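Side-chain contacts in PHO85 cyclin-10 (Saccharomyces cerevisiae, PDB 4KRD), which acts as a cyclin partner of the kinase PHO85, giving a holoenzyme that phosphorylates and negatively regulates glycogen synthase: residues P20-I25 and S188-A193; Y102-F107 and R142-L147; H153-F158 and R167-L172. One frame throughout, in Å; residues are numbered along the deposited sequence. Where two conformers were deposited one is given.

How the interactions relate
Interaction 2 is the most central, its centre about 7 Å from that of the chain, against 15 Å and 17 Å for interactions 1 and 3, which lie on opposite sides of the chain's centre. Interactions 2 and 3 are buried, interaction 1 partly so. Interaction 2 adjoins both others: Phe-107 and Val-104 pack on Lys-191 and Leu-192 of interaction 1, while Arg-142 lies against Phe-158 of interaction 3. The partly buried loop contact uses a charged donor, an arginine holding a carbonyl; the buried helix-helix contacts use a small serine in interaction 2 and a leucine between aromatic rings in interaction 3. The other protein's chain comes within reach of all three.

Interaction 1 of 3, residues P20-I25 and S188-A193; sequences PLLHGI and SNRKLA
The guanidinium of Arg-190 has Leu-22 over one face and Ile-25 O at its edge. Leu-22 CB lies 3.7 Å from Arg-190 NH2, and Leu-22 CD1, on the same face, is 3.9 Å from Arg-190 NH1. At the edge, Arg-190 NH2 is the main donor to Ile-25 O, over 2.7 Å through a bent bond (139°); the donor lies in the carbonyl plane, but the oxygen is tilted 22° out of the guanidinium plane. Arg-190 NE adds a weak bond to the same Ile-25 O at 3.1 Å. A bend at chi3 (72°) in an otherwise extended chain turns the group toward this carbonyl. Arg-190 NH2 also forms a salt bridge with Glu-18, which gives the charge a carboxylate partner. Leu-22 CD1 also touches Lys-191 CG at 4.2 Å; Lys-191 NZ bonds to Met-186 O and pairs with an acidic side chain of the other protein's chain. Leu-22 O closes a type II beta turn by accepting from Ile-25 N, with Gly-24 at positive phi. The contact thus joins a turn ahead of the cyclin domain's helix 36-54 to the first turn of helix 189-203, N-capped by Ser-188.

Interaction 2 of 3, residues Y102-F107 and R142-L147; sequences YLVATF and RLSTKL
Ser-144 OG is wedged against Val-104 and Ala-105 of the facing helix, and it hydrogen-bonds to Val-101 O one turn before Ala-105. The oxygen lies 3.4 Å from Val-104 CB and 3.7 Å from Ala-105 N. Its torsion explains the placement: with OG opposite the serine's own backbone N (chi1 170°), the hydroxyl reaches across to helix 99-113. Little bulk separates the backbones here, since Ala-105 CA and Ser-144 CA are 5.4 Å apart and Ala-105 CB meets Ser-144 CB at 4.2 Å. Helices 99-113 and 130-148 of the cyclin domain cross at this point; the axes of the two short segments approach to 8.4 Å, their N-to-C directions 119° apart. Beside the serine, Val-104 CG1 touches Leu-147 CD1 at 4.1 Å, an apolar contact that extends the interface by one helical turn. Within each helix a threonine hydroxyl is turned back on its own backbone. Thr-106 OG1 donates to Tyr-102 O over 2.8 Å, reaching it from the opposite face to Thr-106 N, whereas Thr-145 OG1 and Lys-146 N reach Arg-142 O from the same face. Phe-43 of helix 36-54 packs on Ala-105, and Leu-192 of helix 189-203 on Val-104. The chemistry implies close packing through small residues, with the buried serine hydroxyl satisfied by a backbone carbonyl of the neighbouring helix and no hydrogen bond between the two segments.

Interaction 3 of 3, residues H153-F158 and R167-L172; sequences HSHEYF and RLLTKL
Leu-169 meets His-155 and Phe-158 where consecutive helices 155-162 and 166-180 of the cyclin domain pack together. Starting at the backbone, Leu-169 CB lies 3.7 Å from His-155 NE2. Its CG, opposite the backbone N (chi1 -179°), comes nearer to the same nitrogen, at 3.5 Å. There the branches part. Leu-169 CD2 sits over one face of the imidazole, 3.8 Å from the centroid of the His-155 ring and 24° off its normal, which meets the geometry of a CH-pi contact. The same methyl reaches Phe-158 CD2 at 3.7 Å, but at the edge of the phenyl ring and near its plane. The other methyl, Leu-169 CD1, lies 3.9 Å from Phe-158 CD2. One leucine therefore touches two rings in different ways, the face of the histidine and the rim of the phenylalanine.

The histidine is positioned from further sides as well. Thr-170 N lies in the plane of the imidazole at its edge, 3.8 Å from His-155 CE1, and Arg-142 of helix 130-148 packs on both His-155 and Phe-158. The other protein's chain, probably the kinase, comes up to this corner: its backbone hydrogen-bonds to Thr-170 OG1, which also bonds to Lys-166 O, and makes a weak bond with His-155 ND1. His-155 and Thr-170 therefore belong to the interface between the two proteins. Helix 155-162 starts here with an N-cap, in which Tyr-157 N donates to Ser-154 OG across 3.0 Å with an N-H...O angle of 159°.

Interaction 1 of 3, residues P20-I25 and S188-A193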
loop_
_atom_site.group_PDB
_atom_site.type_symbol
_atom_site.label_atom_id
_atom_site.label_comp_id
_atom_site.label_asym_id
_atom_site.label_seq_id
_atom_site.Cartn_x
_atom_site.Cartn_y
_atom_site.Cartn_z
ATOM N N PRO B 20 -14.247 7.539 -11.857
ATOM C CA PRO B 20 -15.538 7.752 -12.535
ATOM C C PRO B 20 -16.223 6.440 -12.929
ATOM O O PRO B 20 -17.454 6.383 -13.049
ATOM C CB PRO B 20 -15.141 8.519 -13.795
ATOM C CG PRO B 20 -13.892 9.231 -13.415
ATOM C CD PRO B 20 -13.161 8.309 -12.492
ATOM N N LEU B 21 -15.430 5.391 -13.120
ATOM C CA LEU B 21 -15.957 4.080 -13.465
ATOM C C LEU B 21 -16.782 3.513 -12.321
ATOM O O LEU B 21 -17.514 2.540 -12.498
ATOM C CB LEU B 21 -14.814 3.114 -13.772
ATOM C CG LEU B 21 -13.993 3.410 -15.024
ATOM C CD1 LEU B 21 -12.798 2.460 -15.113
ATOM C CD2 LEU B 21 -14.886 3.295 -16.249
ATOM N N LEU B 22 -16.652 4.110 -11.143
ATOM C CA LEU B 22 -17.382 3.634 -9.975
ATOM C C LEU B 22 -18.683 4.398 -9.731
ATOM O O LEU B 22 -19.422 4.079 -8.802
ATOM C CB LEU B 22 -16.512 3.736 -8.720
ATOM C CG LEU B 22 -15.140 3.064 -8.746
ATOM C CD1 LEU B 22 -14.544 3.059 -7.347
ATOM C CD2 LEU B 22 -15.247 1.662 -9.282
ATOM N N HIS B 23 -18.945 5.427 -10.528
ATOM C CA HIS B 23 -20.148 6.224 -10.327
ATOM C C HIS B 23 -21.364 5.310 -10.328
ATOM O O HIS B 23 -21.554 4.531 -11.259
ATOM C CB HIS B 23 -20.281 7.307 -11.399
ATOM C CG HIS B 23 -19.397 8.494 -11.168
ATOM N ND1 HIS B 23 -19.199 9.474 -12.117
ATOM C CD2 HIS B 23 -18.658 8.858 -10.091
ATOM C CE1 HIS B 23 -18.379 10.392 -11.637
ATOM N NE2 HIS B 23 -18.032 10.041 -10.410
ATOM N N GLY B 24 -22.159 5.384 -9.264
ATOM C CA GLY B 24 -23.357 4.573 -9.137
ATOM C C GLY B 24 -23.211 3.339 -8.263
ATOM O O GLY B 24 -24.205 2.712 -7.892
ATOM N N ILE B 25 -21.975 2.982 -7.927
ATOM C CA ILE B 25 -21.727 1.795 -7.110
ATOM C C ILE B 25 -21.693 2.137 -5.615
ATOM O O ILE B 25 -20.872 2.942 -5.182
ATOM C CB ILE B 25 -20.417 1.098 -7.536
ATOM C CG1 ILE B 25 -20.488 0.699 -9.016
ATOM C CG2 ILE B 25 -20.133 -0.109 -6.659
ATOM C CD1 ILE B 25 -19.253 -0.017 -9.516
ATOM N N SER B 188 -9.896 -1.964 -3.593
ATOM C CA SER B 188 -11.031 -1.778 -2.695
ATOM C C SER B 188 -12.168 -2.698 -3.150
ATOM O O SER B 188 -12.191 -3.151 -4.300
ATOM C CB SER B 188 -11.534 -0.333 -2.764
ATOM O OG SER B 188 -12.249 -0.119 -3.984
ATOM N N ASN B 189 -13.120 -2.942 -2.256
ATOM C CA ASN B 189 -14.296 -3.742 -2.580
ATOM C C ASN B 189 -15.078 -3.192 -3.777
ATOM O O ASN B 189 -15.572 -3.961 -4.605
ATOM C CB ASN B 189 -15.210 -3.891 -1.350
ATOM C CG ASN B 189 -14.565 -4.698 -0.221
ATOM O OD1 ASN B 189 -13.503 -5.296 -0.387
ATOM N ND2 ASN B 189 -15.215 -4.712 0.937
ATOM N N ARG B 190 -15.173 -1.870 -3.892
ATOM C CA ARG B 190 -15.896 -1.279 -5.011
ATOM C C ARG B 190 -15.210 -1.499 -6.355
ATOM O O ARG B 190 -15.875 -1.564 -7.385
ATOM C CB ARG B 190 -16.147 0.211 -4.802
ATOM C CG ARG B 190 -16.938 0.533 -3.547
ATOM C CD ARG B 190 -17.025 2.031 -3.360
ATOM N NE ARG B 190 -17.913 2.655 -4.329
ATOM C CZ ARG B 190 -17.727 3.868 -4.834
ATOM N NH1 ARG B 190 -16.669 4.580 -4.471
ATOM N NH2 ARG B 190 -18.594 4.362 -5.704
ATOM N N LYS B 191 -13.885 -1.596 -6.362
ATOM C CA LYS B 191 -13.204 -1.885 -7.623
ATOM C C LYS B 191 -13.404 -3.351 -8.002
ATOM O O LYS B 191 -13.653 -3.661 -9.173
ATOM C CB LYS B 191 -11.732 -1.453 -7.586
ATOM C CG LYS B 191 -11.605 0.075 -7.430
ATOM C CD LYS B 191 -10.234 0.574 -7.784
ATOM C CE LYS B 191 -10.188 2.088 -7.743
ATOM N NZ LYS B 191 -10.204 2.633 -6.367
ATOM N N LEU B 192 -13.361 -4.236 -7.004
ATOM C CA LEU B 192 -13.660 -5.646 -7.214
ATOM C C LEU B 192 -15.054 -5.785 -7.814
ATOM O O LEU B 192 -15.264 -6.529 -8.782
ATOM C CB LEU B 192 -13.579 -6.439 -5.901
ATOM C CG LEU B 192 -12.197 -6.625 -5.268
ATOM C CD1 LEU B 192 -12.221 -7.713 -4.203
ATOM C CD2 LEU B 192 -11.178 -6.959 -6.323
ATOM N N ALA B 193 -16.002 -5.048 -7.244
ATOM C CA ALA B 193 -17.379 -5.077 -7.724
ATOM C C ALA B 193 -17.483 -4.524 -9.138
ATOM O O ALA B 193 -18.110 -5.139 -9.997
ATOM C CB ALA B 193 -18.287 -4.302 -6.793
#

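Interaction 2 of 3, residues Y102-F107 and R142-L147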
loop_
_atom_site.group_PDB
_atom_site.type_symbol
_atom_site.label_atom_id
_atom_site.label_comp_id
_atom_site.label_asym_id
_atom_site.label_seq_id
_atom_site.Cartn_x
_atom_site.Cartn_y
_atom_site.Cartn_z
ATOM N N TYR B 102 -7.975 -12.071 -10.674
ATOM C CA TYR B 102 -8.559 -11.806 -11.974
ATOM C C TYR B 102 -9.557 -10.643 -11.951
ATOM O O TYR B 102 -9.685 -9.920 -12.939
ATOM C CB TYR B 102 -9.156 -13.098 -12.553
ATOM C CG TYR B 102 -8.098 -14.180 -12.644
ATOM C CD1 TYR B 102 -7.035 -14.045 -13.526
ATOM C CD2 TYR B 102 -8.139 -15.303 -11.831
ATOM C CE1 TYR B 102 -6.057 -14.993 -13.613
ATOM C CE2 TYR B 102 -7.155 -16.281 -11.918
ATOM C CZ TYR B 102 -6.121 -16.115 -12.820
ATOM O OH TYR B 102 -5.121 -17.054 -12.943
ATOM N N LEU B 103 -10.236 -10.440 -10.824
ATOM C CA LEU B 103 -11.132 -9.290 -10.698
ATOM C C LEU B 103 -10.326 -7.996 -10.766
ATOM O O LEU B 103 -10.705 -7.052 -11.461
ATOM C CB LEU B 103 -11.934 -9.340 -9.396
ATOM C CG LEU B 103 -12.759 -10.608 -9.138
ATOM C CD1 LEU B 103 -13.369 -10.595 -7.731
ATOM C CD2 LEU B 103 -13.828 -10.778 -10.206
ATOM N N VAL B 104 -9.206 -7.962 -10.055
ATOM C CA VAL B 104 -8.322 -6.799 -10.106
ATOM C C VAL B 104 -7.708 -6.651 -11.506
ATOM O O VAL B 104 -7.592 -5.541 -12.032
ATOM C CB VAL B 104 -7.211 -6.858 -9.020
ATOM C CG1 VAL B 104 -6.148 -5.812 -9.296
ATOM C CG2 VAL B 104 -7.805 -6.644 -7.596
ATOM N N ALA B 105 -7.312 -7.771 -12.105
ATOM C CA ALA B 105 -6.787 -7.753 -13.466
ATOM C C ALA B 105 -7.798 -7.146 -14.418
ATOM O O ALA B 105 -7.450 -6.367 -15.324
ATOM C CB ALA B 105 -6.417 -9.167 -13.921
ATOM N N THR B 106 -9.056 -7.532 -14.238
ATOM C CA THR B 106 -10.119 -7.015 -15.089
ATOM C C THR B 106 -10.291 -5.512 -14.886
ATOM O O THR B 106 -10.452 -4.759 -15.853
ATOM C CB THR B 106 -11.459 -7.737 -14.845
ATOM O OG1 THR B 106 -11.299 -9.142 -15.062
ATOM C CG2 THR B 106 -12.552 -7.194 -15.792
ATOM N N PHE B 107 -10.238 -5.066 -13.637
ATOM C CA PHE B 107 -10.387 -3.645 -13.376
ATOM C C PHE B 107 -9.232 -2.835 -13.948
ATOM O O PHE B 107 -9.423 -1.695 -14.363
ATOM C CB PHE B 107 -10.552 -3.319 -11.880
ATOM C CG PHE B 107 -10.849 -1.871 -11.643
ATOM C CD1 PHE B 107 -12.146 -1.387 -11.804
ATOM C CD2 PHE B 107 -9.834 -0.975 -11.331
ATOM C CE1 PHE B 107 -12.431 -0.038 -11.631
ATOM C CE2 PHE B 107 -10.111 0.385 -11.166
ATOM C CZ PHE B 107 -11.412 0.850 -11.314
ATOM N N ARG B 142 0.063 -10.019 -13.688
ATOM C CA ARG B 142 1.271 -9.881 -12.877
ATOM C C ARG B 142 1.157 -8.695 -11.936
ATOM O O ARG B 142 1.462 -8.800 -10.747
ATOM C CB ARG B 142 2.520 -9.771 -13.771
ATOM C CG ARG B 142 3.840 -9.592 -13.002
ATOM C CD ARG B 142 4.144 -10.785 -12.087
ATOM N NE ARG B 142 5.538 -10.775 -11.633
ATOM C CZ ARG B 142 6.032 -11.616 -10.734
ATOM N NH1 ARG B 142 5.243 -12.530 -10.189
ATOM N NH2 ARG B 142 7.304 -11.539 -10.378
ATOM N N LEU B 143 0.687 -7.569 -12.462
ATOM C CA LEU B 143 0.521 -6.355 -11.668
ATOM C C LEU B 143 -0.519 -6.598 -10.579
ATOM O O LEU B 143 -0.360 -6.175 -9.432
ATOM C CB LEU B 143 0.098 -5.193 -12.586
ATOM C CG LEU B 143 0.581 -3.784 -12.249
ATOM C CD1 LEU B 143 2.029 -3.818 -11.780
ATOM C CD2 LEU B 143 0.425 -2.841 -13.454
ATOM N N SER B 144 -1.586 -7.298 -10.946
ATOM C CA SER B 144 -2.643 -7.625 -10.008
ATOM C C SER B 144 -2.123 -8.391 -8.788
ATOM O O SER B 144 -2.448 -8.042 -7.645
ATOM C CB SER B 144 -3.759 -8.428 -10.703
ATOM O OG SER B 144 -4.663 -8.921 -9.732
ATOM N N THR B 145 -1.318 -9.429 -9.020
ATOM C CA THR B 145 -0.780 -10.208 -7.910
ATOM C C THR B 145 0.095 -9.345 -6.990
ATOM O O THR B 145 0.075 -9.520 -5.776
ATOM C CB THR B 145 0.039 -11.454 -8.362
ATOM O OG1 THR B 145 1.213 -11.041 -9.072
ATOM C CG2 THR B 145 -0.813 -12.396 -9.224
ATOM N N LYS B 146 0.836 -8.407 -7.572
ATOM C CA LYS B 146 1.730 -7.545 -6.796
ATOM C C LYS B 146 0.976 -6.470 -5.997
ATOM O O LYS B 146 1.447 -6.021 -4.956
ATOM C CB LYS B 146 2.785 -6.912 -7.711
ATOM C CG LYS B 146 3.858 -7.890 -8.142
ATOM C CD LYS B 146 5.031 -7.240 -8.851
ATOM C CE LYS B 146 6.134 -8.269 -9.112
ATOM N NZ LYS B 146 7.307 -7.697 -9.816
ATOM N N LEU B 147 -0.183 -6.051 -6.503
ATOM C CA LEU B 147 -1.093 -5.173 -5.767
ATOM C C LEU B 147 -1.796 -5.877 -4.607
ATOM O O LEU B 147 -2.270 -5.228 -3.670
ATOM C CB LEU B 147 -2.172 -4.639 -6.695
ATOM C CG LEU B 147 -1.784 -3.584 -7.726
ATOM C CD1 LEU B 147 -2.949 -3.388 -8.695
ATOM C CD2 LEU B 147 -1.439 -2.276 -7.055
#

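Interaction 3 of 3, residues H153-F158 and R167-L172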
loop_
_atom_site.group_PDB
_atom_site.type_symbol
_atom_site.label_atom_id
_atom_site.label_comp_id
_atom_site.label_asym_id
_atom_site.label_seq_id
_atom_site.Cartn_x
_atom_site.Cartn_y
_atom_site.Cartn_z
ATOM N N HIS B 153 4.646 -15.306 -7.018
ATOM C CA HIS B 153 5.573 -16.171 -7.727
ATOM C C HIS B 153 6.821 -15.413 -8.141
ATOM O O HIS B 153 6.782 -14.203 -8.391
ATOM C CB HIS B 153 4.891 -16.783 -8.953
ATOM C CG HIS B 153 3.745 -17.678 -8.604
ATOM N ND1 HIS B 153 3.924 -18.934 -8.061
ATOM C CD2 HIS B 153 2.408 -17.489 -8.688
ATOM C CE1 HIS B 153 2.745 -19.484 -7.836
ATOM N NE2 HIS B 153 1.808 -18.630 -8.212
ATOM N N SER B 154 7.934 -16.130 -8.217
ATOM C CA SER B 154 9.192 -15.524 -8.619
ATOM C C SER B 154 9.084 -14.986 -10.040
ATOM O O SER B 154 8.284 -15.471 -10.842
ATOM C CB SER B 154 10.327 -16.546 -8.540
ATOM O OG SER B 154 10.077 -17.620 -9.430
ATOM N N HIS B 155 9.898 -13.987 -10.346
ATOM C CA HIS B 155 9.928 -13.425 -11.685
ATOM C C HIS B 155 10.282 -14.514 -12.697
ATOM O O HIS B 155 9.776 -14.525 -13.820
ATOM C CB HIS B 155 10.950 -12.292 -11.743
ATOM C CG HIS B 155 10.666 -11.279 -12.805
ATOM N ND1 HIS B 155 11.461 -11.127 -13.920
ATOM C CD2 HIS B 155 9.669 -10.373 -12.925
ATOM C CE1 HIS B 155 10.972 -10.162 -14.676
ATOM N NE2 HIS B 155 9.886 -9.686 -14.094
ATOM N N GLU B 156 11.155 -15.430 -12.286
ATOM C CA GLU B 156 11.563 -16.546 -13.130
ATOM C C GLU B 156 10.382 -17.469 -13.425
ATOM O O GLU B 156 10.074 -17.744 -14.579
ATOM C CB GLU B 156 12.685 -17.333 -12.448
ATOM C CG GLU B 156 13.334 -18.395 -13.320
ATOM C CD GLU B 156 14.611 -18.936 -12.705
ATOM O OE1 GLU B 156 14.714 -18.920 -11.462
ATOM O OE2 GLU B 156 15.511 -19.370 -13.459
ATOM N N TYR B 157 9.726 -17.940 -12.371
ATOM C CA TYR B 157 8.577 -18.820 -12.515
ATOM C C TYR B 157 7.450 -18.220 -13.364
ATOM O O TYR B 157 6.936 -18.875 -14.285
ATOM C CB TYR B 157 8.032 -19.220 -11.149
ATOM C CG TYR B 157 6.941 -20.253 -11.249
ATOM C CD1 TYR B 157 7.237 -21.554 -11.632
ATOM C CD2 TYR B 157 5.618 -19.934 -10.972
ATOM C CE1 TYR B 157 6.249 -22.510 -11.737
ATOM C CE2 TYR B 157 4.619 -20.890 -11.070
ATOM C CZ TYR B 157 4.946 -22.179 -11.453
ATOM O OH TYR B 157 3.974 -23.149 -11.564
ATOM N N PHE B 158 7.052 -16.987 -13.061
ATOM C CA PHE B 158 5.983 -16.348 -13.849
ATOM C C PHE B 158 6.343 -16.190 -15.337
ATOM O O PHE B 158 5.521 -16.457 -16.217
ATOM C CB PHE B 158 5.560 -15.004 -13.247
ATOM C CG PHE B 158 4.222 -14.517 -13.747
ATOM C CD1 PHE B 158 3.049 -14.980 -13.181
ATOM C CD2 PHE B 158 4.140 -13.615 -14.801
ATOM C CE1 PHE B 158 1.808 -14.547 -13.654
ATOM C CE2 PHE B 158 2.907 -13.175 -15.275
ATOM C CZ PHE B 158 1.739 -13.647 -14.705
ATOM N N ARG B 167 13.140 -10.288 -18.996
ATOM C CA ARG B 167 13.321 -8.903 -19.412
ATOM C C ARG B 167 12.024 -8.335 -19.988
ATOM O O ARG B 167 11.629 -7.216 -19.665
ATOM C CB ARG B 167 14.481 -8.795 -20.406
ATOM C CG ARG B 167 14.452 -7.573 -21.316
ATOM C CD ARG B 167 15.812 -7.365 -21.998
ATOM N NE ARG B 167 16.854 -6.925 -21.062
ATOM C CZ ARG B 167 17.679 -7.734 -20.391
ATOM N NH1 ARG B 167 17.603 -9.054 -20.537
ATOM N NH2 ARG B 167 18.590 -7.220 -19.568
ATOM N N LEU B 168 11.351 -9.116 -20.825
ATOM C CA LEU B 168 10.059 -8.701 -21.365
ATOM C C LEU B 168 9.005 -8.531 -20.262
ATOM O O LEU B 168 8.259 -7.556 -20.259
ATOM C CB LEU B 168 9.563 -9.692 -22.428
ATOM C CG LEU B 168 8.206 -9.360 -23.057
ATOM C CD1 LEU B 168 8.213 -7.991 -23.713
ATOM C CD2 LEU B 168 7.782 -10.428 -24.052
ATOM N N LEU B 169 8.950 -9.480 -19.335
ATOM C CA LEU B 169 7.999 -9.421 -18.226
ATOM C C LEU B 169 8.126 -8.108 -17.452
ATOM O O LEU B 169 7.133 -7.446 -17.155
ATOM C CB LEU B 169 8.174 -10.613 -17.281
ATOM C CG LEU B 169 7.217 -10.674 -16.081
ATOM C CD1 LEU B 169 5.755 -10.528 -16.500
ATOM C CD2 LEU B 169 7.410 -11.937 -15.273
ATOM N N THR B 170 9.358 -7.729 -17.145
ATOM C CA THR B 170 9.613 -6.469 -16.476
ATOM C C THR B 170 9.119 -5.300 -17.319
ATOM O O THR B 170 8.498 -4.372 -16.797
ATOM C CB THR B 170 11.104 -6.307 -16.155
ATOM O OG1 THR B 170 11.509 -7.404 -15.332
ATOM C CG2 THR B 170 11.373 -4.976 -15.428
ATOM N N LYS B 171 9.396 -5.338 -18.601
ATOM C CA LYS B 171 8.991 -4.294 -19.492
ATOM C C LYS B 171 7.469 -4.151 -19.552
ATOM O O LYS B 171 6.951 -3.073 -19.627
ATOM C CB LYS B 171 9.568 -4.557 -20.867
ATOM C CG LYS B 171 9.283 -3.497 -21.852
ATOM C CD LYS B 171 9.781 -3.836 -23.219
ATOM C CE LYS B 171 11.249 -3.580 -23.332
ATOM N NZ LYS B 171 11.959 -4.481 -24.311
ATOM N N LEU B 172 6.776 -5.269 -19.524
ATOM C CA LEU B 172 5.320 -5.278 -19.549
ATOM C C LEU B 172 4.684 -4.797 -18.237
ATOM O O LEU B 172 3.715 -4.039 -18.274
ATOM C CB LEU B 172 4.801 -6.662 -19.928
ATOM C CG LEU B 172 5.129 -7.097 -21.367
ATOM C CD1 LEU B 172 4.561 -8.472 -21.628
ATOM C CD2 LEU B 172 4.620 -6.063 -22.398
#